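Local coordinates for protein aldo-keto reductase family 1 member C1 (Caenorhabditis elegans, PDB 1QWK) that probably reduces aldehydes and ketones with NADPH, as a TIM-barrel member of the aldo-keto reductase family related to aldose reductase, at residues A[133-138]-A[150-155]; A[169-174]-A[194-199]; A[178-183]-A[250-255]. All coordinates share one frame; numbering follows the deposited sequence.

Contacts 1 and 2 are neighbours in the barrel wall, their centres about 11 Å apart, because strands 150-153 and 173-177 lie side by side in one parallel sheet. They touch directly: Trp-135 NE1 of contact 1 bonds to Thr-169 O of contact 2 at 2.9 Å. Contact 3 sits farther round the barrel, its centre about 18 Å from that of contact 2 and 24 Å from that of contact 1. Toward the predicted active site, the side chain of Phe-138 lies about 7 Å from that of Lys-81, and the side chain of Thr-199 about 8 Å from it; contact 3 is remote from these residues.

Contact 1: residues A[133-138]-A[150-155]; sequences DVWRQF and VGVSNW
Trp-135 reaches from helix 131-143 down to strand 150-153, and its six-membered ring meets Val-150, Gly-151 and Val-152 in turn. This is the helix-to-strand packing of a TIM barrel, in which an outer helix lies against the strand that follows it; helix 133-138 and strand 150-153 run at 144° to each other, their axes 9.4 Å apart at the nearest. The CB of Trp-135 does not aim straight at the strand. With CG anti to the backbone N (chi1 -168°), however, the indole is carried across, and the far end of its benzo ring does the touching. CH2 presses on Val-150 CG2 at 3.5 Å, the closest approach between the segments, with the valine set obliquely to the indole. One atom farther round, CZ3 meets Val-152 CG1 at 3.8 Å, this time with the side chains at about a right angle. Between the two valines, Gly-151 O comes to the ring edge near its plane, 3.7 Å from CZ3. At the other end of the indole, NE1 has Thr-169 as its partner.

Phe-138, one helical turn below Val-134, lays its CB on a face of the Trp-135 ring and turns its own ring edge to Val-150, Phe-138 CD1 standing 4.1 Å from Val-150 CG1. Beyond Phe-138 lies Tyr-111, whose ring it meets with the planes inclined. At the other end of the contact, Trp-155 returns toward the helix from the loop after the strand and offers its edge to Val-134, Trp-155 CZ2 lying 4.2 Å from Val-134 CG1. Ile-160 and Ala-163 of helix 157-164 also touch this indole. Val-152 CG1 serves two rings at once: besides meeting Trp-135, it sits over the centre of the Trp-155 ring, 3.4 Å above its plane.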
# COMPACT_ATOMS: atom_id res chain seq x y z
N ASP A 133 12.57 -6.29 18.39
CA ASP A 133 12.38 -7.73 18.39
C ASP A 133 11.58 -8.17 17.18
O ASP A 133 11.81 -9.25 16.62
CB ASP A 133 11.68 -8.18 19.68
CG ASP A 133 12.58 -8.06 20.90
OD1 ASP A 133 13.82 -8.03 20.74
OD2 ASP A 133 12.04 -8.00 22.03
N VAL A 134 10.63 -7.33 16.77
CA VAL A 134 9.80 -7.62 15.61
C VAL A 134 10.69 -7.62 14.37
O VAL A 134 10.64 -8.54 13.55
CB VAL A 134 8.69 -6.55 15.42
CG1 VAL A 134 7.94 -6.80 14.11
CG2 VAL A 134 7.73 -6.59 16.59
N TRP A 135 11.53 -6.59 14.24
CA TRP A 135 12.39 -6.52 13.07
C TRP A 135 13.38 -7.68 12.97
O TRP A 135 13.71 -8.13 11.86
CB TRP A 135 13.15 -5.19 13.02
CG TRP A 135 13.80 -4.99 11.70
CD1 TRP A 135 15.13 -4.92 11.45
CD2 TRP A 135 13.13 -4.93 10.43
NE1 TRP A 135 15.35 -4.82 10.09
CE2 TRP A 135 14.14 -4.82 9.45
CE3 TRP A 135 11.79 -4.95 10.04
CZ2 TRP A 135 13.84 -4.74 8.08
CZ3 TRP A 135 11.49 -4.87 8.67
CH2 TRP A 135 12.52 -4.77 7.72
N ARG A 136 13.87 -8.18 14.10
CA ARG A 136 14.81 -9.30 14.05
C ARG A 136 14.17 -10.50 13.34
O ARG A 136 14.85 -11.26 12.65
CB ARG A 136 15.27 -9.69 15.46
CG ARG A 136 15.95 -8.57 16.23
CD ARG A 136 16.65 -9.09 17.48
NE ARG A 136 17.91 -9.75 17.13
CZ ARG A 136 19.07 -9.12 17.01
NH1 ARG A 136 19.15 -7.81 17.24
NH2 ARG A 136 20.15 -9.78 16.64
N GLN A 137 12.86 -10.68 13.50
CA GLN A 137 12.19 -11.80 12.83
C GLN A 137 12.13 -11.57 11.32
O GLN A 137 12.20 -12.52 10.54
CB GLN A 137 10.78 -12.01 13.38
CG GLN A 137 10.72 -12.42 14.84
CD GLN A 137 9.35 -12.93 15.24
OE1 GLN A 137 8.96 -14.03 14.86
NE2 GLN A 137 8.61 -12.11 15.98
N PHE A 138 12.00 -10.31 10.91
CA PHE A 138 11.95 -10.00 9.49
C PHE A 138 13.32 -10.22 8.87
O PHE A 138 13.43 -10.71 7.74
CB PHE A 138 11.47 -8.55 9.29
CG PHE A 138 9.97 -8.42 9.31
CD1 PHE A 138 9.23 -8.58 8.13
CD2 PHE A 138 9.28 -8.26 10.51
CE1 PHE A 138 7.84 -8.59 8.16
CE2 PHE A 138 7.89 -8.27 10.54
CZ PHE A 138 7.16 -8.44 9.36
N VAL A 150 12.09 -6.83 2.68
CA VAL A 150 11.27 -6.70 3.88
C VAL A 150 11.05 -5.24 4.24
O VAL A 150 11.85 -4.38 3.90
CB VAL A 150 11.89 -7.45 5.09
CG1 VAL A 150 11.71 -8.96 4.92
CG2 VAL A 150 13.37 -7.11 5.21
N GLY A 151 9.95 -4.98 4.94
CA GLY A 151 9.64 -3.61 5.31
C GLY A 151 8.57 -3.50 6.37
O GLY A 151 8.19 -4.48 7.00
N VAL A 152 8.06 -2.28 6.53
CA VAL A 152 7.06 -2.00 7.54
C VAL A 152 5.91 -1.15 7.02
O VAL A 152 6.00 -0.52 5.96
CB VAL A 152 7.72 -1.27 8.72
CG1 VAL A 152 8.91 -2.08 9.23
CG2 VAL A 152 8.19 0.11 8.26
N SER A 153 4.82 -1.12 7.77
CA SER A 153 3.65 -0.33 7.41
C SER A 153 3.08 0.30 8.67
O SER A 153 2.98 -0.35 9.71
CB SER A 153 2.59 -1.19 6.74
OG SER A 153 1.52 -0.39 6.24
N ASN A 154 2.73 1.58 8.59
CA ASN A 154 2.15 2.29 9.73
C ASN A 154 3.10 2.45 10.91
O ASN A 154 2.67 2.52 12.06
CB ASN A 154 0.87 1.58 10.18
CG ASN A 154 -0.15 1.45 9.07
OD1 ASN A 154 -0.57 0.34 8.72
ND2 ASN A 154 -0.54 2.58 8.50
N TRP A 155 4.40 2.48 10.63
CA TRP A 155 5.42 2.68 11.65
C TRP A 155 5.80 4.16 11.59
O TRP A 155 5.70 4.77 10.52
CB TRP A 155 6.67 1.86 11.35
CG TRP A 155 6.59 0.39 11.67
CD1 TRP A 155 5.52 -0.44 11.48
CD2 TRP A 155 7.65 -0.43 12.17
NE1 TRP A 155 5.86 -1.73 11.82
CE2 TRP A 155 7.16 -1.75 12.25
CE3 TRP A 155 8.98 -0.18 12.55
CZ2 TRP A 155 7.95 -2.82 12.70
CZ3 TRP A 155 9.77 -1.24 13.00
CH2 TRP A 155 9.25 -2.55 13.07

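Contact 2: residues A[169-174]-A[194-199]; sequences TPVHNS and HNISVT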
# COMPACT_ATOMS: atom_id res chain seq x y z
N THR A 169 19.39 -6.51 8.48
CA THR A 169 18.89 -6.19 7.14
C THR A 169 18.18 -4.84 7.20
O THR A 169 17.37 -4.60 8.09
CB THR A 169 17.90 -7.27 6.65
OG1 THR A 169 18.59 -8.53 6.54
CG2 THR A 169 17.33 -6.90 5.29
N PRO A 170 18.51 -3.93 6.28
CA PRO A 170 17.86 -2.61 6.28
C PRO A 170 16.37 -2.71 5.95
O PRO A 170 15.92 -3.69 5.36
CB PRO A 170 18.62 -1.85 5.20
CG PRO A 170 20.00 -2.44 5.28
CD PRO A 170 19.69 -3.92 5.40
N VAL A 171 15.61 -1.71 6.36
CA VAL A 171 14.19 -1.67 6.04
C VAL A 171 14.17 -1.25 4.57
O VAL A 171 14.69 -0.19 4.22
CB VAL A 171 13.45 -0.62 6.90
CG1 VAL A 171 12.02 -0.46 6.42
CG2 VAL A 171 13.48 -1.05 8.37
N HIS A 172 13.59 -2.07 3.70
CA HIS A 172 13.58 -1.77 2.26
C HIS A 172 12.40 -0.91 1.81
O HIS A 172 12.50 -0.22 0.79
CB HIS A 172 13.56 -3.07 1.43
CG HIS A 172 14.66 -4.03 1.77
ND1 HIS A 172 16.00 -3.71 1.69
CD2 HIS A 172 14.61 -5.32 2.17
CE1 HIS A 172 16.72 -4.76 2.01
NE2 HIS A 172 15.91 -5.76 2.31
N ASN A 173 11.30 -0.97 2.54
CA ASN A 173 10.10 -0.23 2.17
C ASN A 173 9.23 0.15 3.37
O ASN A 173 9.23 -0.54 4.39
CB ASN A 173 9.29 -1.08 1.17
CG ASN A 173 7.91 -0.50 0.86
OD1 ASN A 173 6.90 -0.92 1.44
ND2 ASN A 173 7.86 0.44 -0.07
N SER A 174 8.52 1.26 3.24
CA SER A 174 7.60 1.74 4.26
C SER A 174 6.30 2.07 3.54
O SER A 174 6.28 2.88 2.61
CB SER A 174 8.13 3.00 4.94
OG SER A 174 7.11 3.62 5.73
N HIS A 194 17.34 7.63 4.42
CA HIS A 194 17.81 6.29 4.76
C HIS A 194 17.61 5.28 3.64
O HIS A 194 17.62 4.07 3.87
CB HIS A 194 17.11 5.80 6.03
CG HIS A 194 17.36 6.66 7.23
ND1 HIS A 194 18.56 6.64 7.91
CD2 HIS A 194 16.59 7.60 7.83
CE1 HIS A 194 18.51 7.54 8.89
NE2 HIS A 194 17.33 8.13 8.86
N ASN A 195 17.43 5.78 2.42
CA ASN A 195 17.24 4.92 1.25
C ASN A 195 16.13 3.89 1.43
O ASN A 195 16.28 2.71 1.09
CB ASN A 195 18.54 4.19 0.89
CG ASN A 195 19.64 5.15 0.47
OD1 ASN A 195 19.49 5.91 -0.49
ND2 ASN A 195 20.77 5.10 1.17
N ILE A 196 15.01 4.35 1.98
CA ILE A 196 13.86 3.47 2.20
C ILE A 196 12.79 3.88 1.18
O ILE A 196 12.42 5.05 1.11
CB ILE A 196 13.27 3.66 3.62
CG1 ILE A 196 14.34 3.32 4.67
CG2 ILE A 196 12.05 2.76 3.80
CD1 ILE A 196 13.89 3.57 6.10
N SER A 197 12.31 2.93 0.38
CA SER A 197 11.29 3.25 -0.59
C SER A 197 9.98 3.49 0.15
O SER A 197 9.77 2.95 1.24
CB SER A 197 11.12 2.12 -1.62
OG SER A 197 10.60 0.94 -1.03
N VAL A 198 9.13 4.34 -0.41
CA VAL A 198 7.85 4.65 0.20
C VAL A 198 6.69 4.25 -0.71
O VAL A 198 6.70 4.55 -1.90
CB VAL A 198 7.71 6.18 0.50
CG1 VAL A 198 6.35 6.47 1.14
CG2 VAL A 198 8.84 6.63 1.41
N THR A 199 5.72 3.56 -0.14
CA THR A 199 4.53 3.15 -0.87
C THR A 199 3.34 3.83 -0.23
O THR A 199 3.16 3.77 0.99
CB THR A 199 4.30 1.62 -0.83
OG1 THR A 199 5.32 0.96 -1.58
CG2 THR A 199 2.94 1.28 -1.43
O HOH W 1 17.01 0.61 2.76
O HOH W 2 14.96 0.52 -0.30
O HOH W 3 4.51 -1.49 0.01
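Asn-173 spans the gap to the neighbouring strand and binds two hydroxyls there, those of Ser-197 and Thr-199. Its CB lies 3.3 Å from Ser-197 OG, and Asn-173 CG lies 3.6 Å from the same Ser-197 OG. Because chi1 is 171°, the amide extends away from its own backbone N and runs over the sheet face it shares with Ser-197, toward Thr-199. At the tip, ND2 donates twice: to Ser-197 OG at 2.9 Å, which lies exactly in the amide plane, and to Thr-199 OG1 at 3.0 Å, which is tilted 20° from it. The other tip atom, OD1, takes a hydrogen from a water that in turn accepts one from Thr-199 OG1, so both ends of the amide are tied to the same threonine and its rotation is fixed.

Ser-197 OG passes its own hydrogen on to His-172 O, which also receives Ser-197 N from above its carbonyl plane. Strands 173-177 and 197-201 are the parallel partners of a beta-alpha-beta unit of the TIM barrel, joined through helix 185-193. Their backbones bond alternately, Ser-174 N to Ser-197 O and Thr-199 N to Ser-174 O, the latter nearly straight at 170°. While Asn-173 and Ser-197 share one face of the sheet, Ser-174 and Val-198 point to the other, and Ser-174 OG binds His-187 of that helix.

Before the strands begin, Ile-196 sets CG1 3.6 Å from Val-171 O and turns CG2 toward Val-171 CG1. Two waters complete this end: each donates to Asn-195 O, one also to Val-171 O and the other also to His-172 O.

Contact 3: residues A[178-183]-A[250-255]; sequences LHLYFP and LRYALD
Tyr-252 lays one face of its ring against Leu-180, whose CD1 stands 4.0 Å from the ring centroid and 19° off the normal, a CH-pi contact. The methyl, Leu-180 CD1, is displaced toward the rim and lies nearest the phenolic end, 3.8 Å from Tyr-252 CZ, while the two side chains run at about a right angle. The backbone of the same leucine closes on the ring as well, Leu-180 CA approaching Tyr-252 CE2 at 3.8 Å. Past the ring, Pro-183 CB lies 3.9 Å from Tyr-252 OH. One residue along the helix, Ala-253 makes a looser contact, its CB 4.5 Å from Leu-178 CD2.

In Tyr-252 a chi1 of 164° points the ring away from the backbone N and sends it outward from the helix to the loop. Leu-180, whose CB does not aim at the helix, is similarly extended (chi1 -176°), and only its end swings in over the ring.

The loop is held in shape by a type I beta turn from His-179 to Phe-182, closed by Phe-182 N bonding to His-179 O at 2.9 Å; this places Leu-180 at the second position of the turn. The phenol is fixed by a hydrogen bond between Tyr-252 OH and Glu-290 OE2. Leu-289 of helix 283-289 touches both Leu-180 and Tyr-252, so a third element packs against the pair. Within the helix but away from the contact, Arg-251 and Asp-255 form a salt bridge.

The beta-alpha loop that follows strand 173-177 is thereby packed on helix 245-255, which precedes strand 259-261, two strands farther round the TIM barrel: structural packing of the aldo-keto reductase fold, away from the predicted sites.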
# COMPACT_ATOMS: atom_id res chain seq x y z
N LEU A 178 -0.85 8.05 2.29
CA LEU A 178 -0.24 9.21 1.67
C LEU A 178 -1.06 9.65 0.46
O LEU A 178 -1.28 8.89 -0.48
CB LEU A 178 1.20 8.92 1.24
CG LEU A 178 2.07 10.11 0.82
CD1 LEU A 178 3.54 9.74 0.95
CD2 LEU A 178 1.74 10.55 -0.61
N HIS A 179 -1.53 10.89 0.51
CA HIS A 179 -2.31 11.47 -0.57
C HIS A 179 -2.21 12.98 -0.44
O HIS A 179 -1.63 13.48 0.52
CB HIS A 179 -3.78 11.00 -0.53
CG HIS A 179 -4.43 11.10 0.82
ND1 HIS A 179 -4.17 10.21 1.83
CD2 HIS A 179 -5.34 11.97 1.30
CE1 HIS A 179 -4.91 10.52 2.88
NE2 HIS A 179 -5.63 11.59 2.59
N LEU A 180 -2.74 13.72 -1.42
CA LEU A 180 -2.64 15.17 -1.39
C LEU A 180 -3.03 15.82 -0.07
O LEU A 180 -2.34 16.72 0.42
CB LEU A 180 -3.47 15.79 -2.52
CG LEU A 180 -3.34 17.32 -2.64
CD1 LEU A 180 -1.88 17.71 -2.85
CD2 LEU A 180 -4.20 17.79 -3.80
N TYR A 181 -4.14 15.36 0.51
CA TYR A 181 -4.62 15.92 1.76
C TYR A 181 -4.02 15.27 3.02
O TYR A 181 -4.61 15.31 4.10
CB TYR A 181 -6.15 15.90 1.79
CG TYR A 181 -6.78 17.03 0.99
CD1 TYR A 181 -6.01 17.85 0.16
CD2 TYR A 181 -8.15 17.30 1.09
CE1 TYR A 181 -6.58 18.91 -0.55
CE2 TYR A 181 -8.74 18.35 0.38
CZ TYR A 181 -7.95 19.15 -0.44
OH TYR A 181 -8.51 20.20 -1.12
N PHE A 182 -2.84 14.67 2.86
CA PHE A 182 -2.06 14.06 3.95
C PHE A 182 -0.73 13.67 3.29
O PHE A 182 -0.40 12.49 3.16
CB PHE A 182 -2.75 12.82 4.54
CG PHE A 182 -2.16 12.38 5.85
CD1 PHE A 182 -2.15 13.26 6.95
CD2 PHE A 182 -1.57 11.13 5.99
CE1 PHE A 182 -1.56 12.89 8.15
CE2 PHE A 182 -0.98 10.75 7.20
CZ PHE A 182 -0.97 11.63 8.29
N PRO A 183 0.04 14.70 2.87
CA PRO A 183 1.34 14.65 2.19
C PRO A 183 2.47 13.85 2.81
O PRO A 183 3.33 13.35 2.09
CB PRO A 183 1.72 16.13 2.06
CG PRO A 183 0.44 16.83 2.09
CD PRO A 183 -0.34 16.10 3.15
N LEU A 250 -2.89 10.37 -8.49
CA LEU A 250 -1.94 9.26 -8.55
C LEU A 250 -0.58 9.77 -9.04
O LEU A 250 0.46 9.40 -8.49
CB LEU A 250 -2.45 8.16 -9.47
CG LEU A 250 -3.76 7.50 -9.01
CD1 LEU A 250 -4.19 6.44 -10.02
CD2 LEU A 250 -3.58 6.89 -7.63
N ARG A 251 -0.59 10.62 -10.06
CA ARG A 251 0.65 11.16 -10.61
C ARG A 251 1.33 12.03 -9.55
O ARG A 251 2.56 12.09 -9.48
CB ARG A 251 0.38 11.99 -11.87
CG ARG A 251 1.64 12.34 -12.65
CD ARG A 251 2.28 11.10 -13.28
NE ARG A 251 3.73 11.17 -13.25
CZ ARG A 251 4.55 10.25 -13.77
NH1 ARG A 251 4.06 9.19 -14.38
NH2 ARG A 251 5.86 10.39 -13.65
N TYR A 252 0.53 12.70 -8.73
CA TYR A 252 1.07 13.54 -7.67
C TYR A 252 1.95 12.68 -6.77
O TYR A 252 3.11 13.02 -6.50
CB TYR A 252 -0.07 14.14 -6.84
CG TYR A 252 0.39 14.70 -5.51
CD1 TYR A 252 1.05 15.93 -5.43
CD2 TYR A 252 0.20 13.97 -4.33
CE1 TYR A 252 1.50 16.42 -4.21
CE2 TYR A 252 0.65 14.46 -3.11
CZ TYR A 252 1.30 15.68 -3.06
OH TYR A 252 1.75 16.15 -1.85
N ALA A 253 1.41 11.56 -6.30
CA ALA A 253 2.16 10.67 -5.42
C ALA A 253 3.40 10.10 -6.12
O ALA A 253 4.46 9.99 -5.52
CB ALA A 253 1.27 9.54 -4.93
N LEU A 254 3.25 9.74 -7.39
CA LEU A 254 4.38 9.18 -8.13
C LEU A 254 5.52 10.19 -8.24
O LEU A 254 6.68 9.86 -8.02
CB LEU A 254 3.94 8.77 -9.53
CG LEU A 254 3.15 7.47 -9.62
CD1 LEU A 254 2.61 7.28 -11.04
CD2 LEU A 254 4.05 6.30 -9.23
N ASP A 255 5.18 11.43 -8.56
CA ASP A 255 6.21 12.44 -8.70
C ASP A 255 6.77 12.95 -7.37
O ASP A 255 7.75 13.70 -7.34
CB ASP A 255 5.73 13.56 -9.62
CG ASP A 255 5.67 13.12 -11.07
OD1 ASP A 255 6.56 12.34 -11.47
OD2 ASP A 255 4.76 13.53 -11.82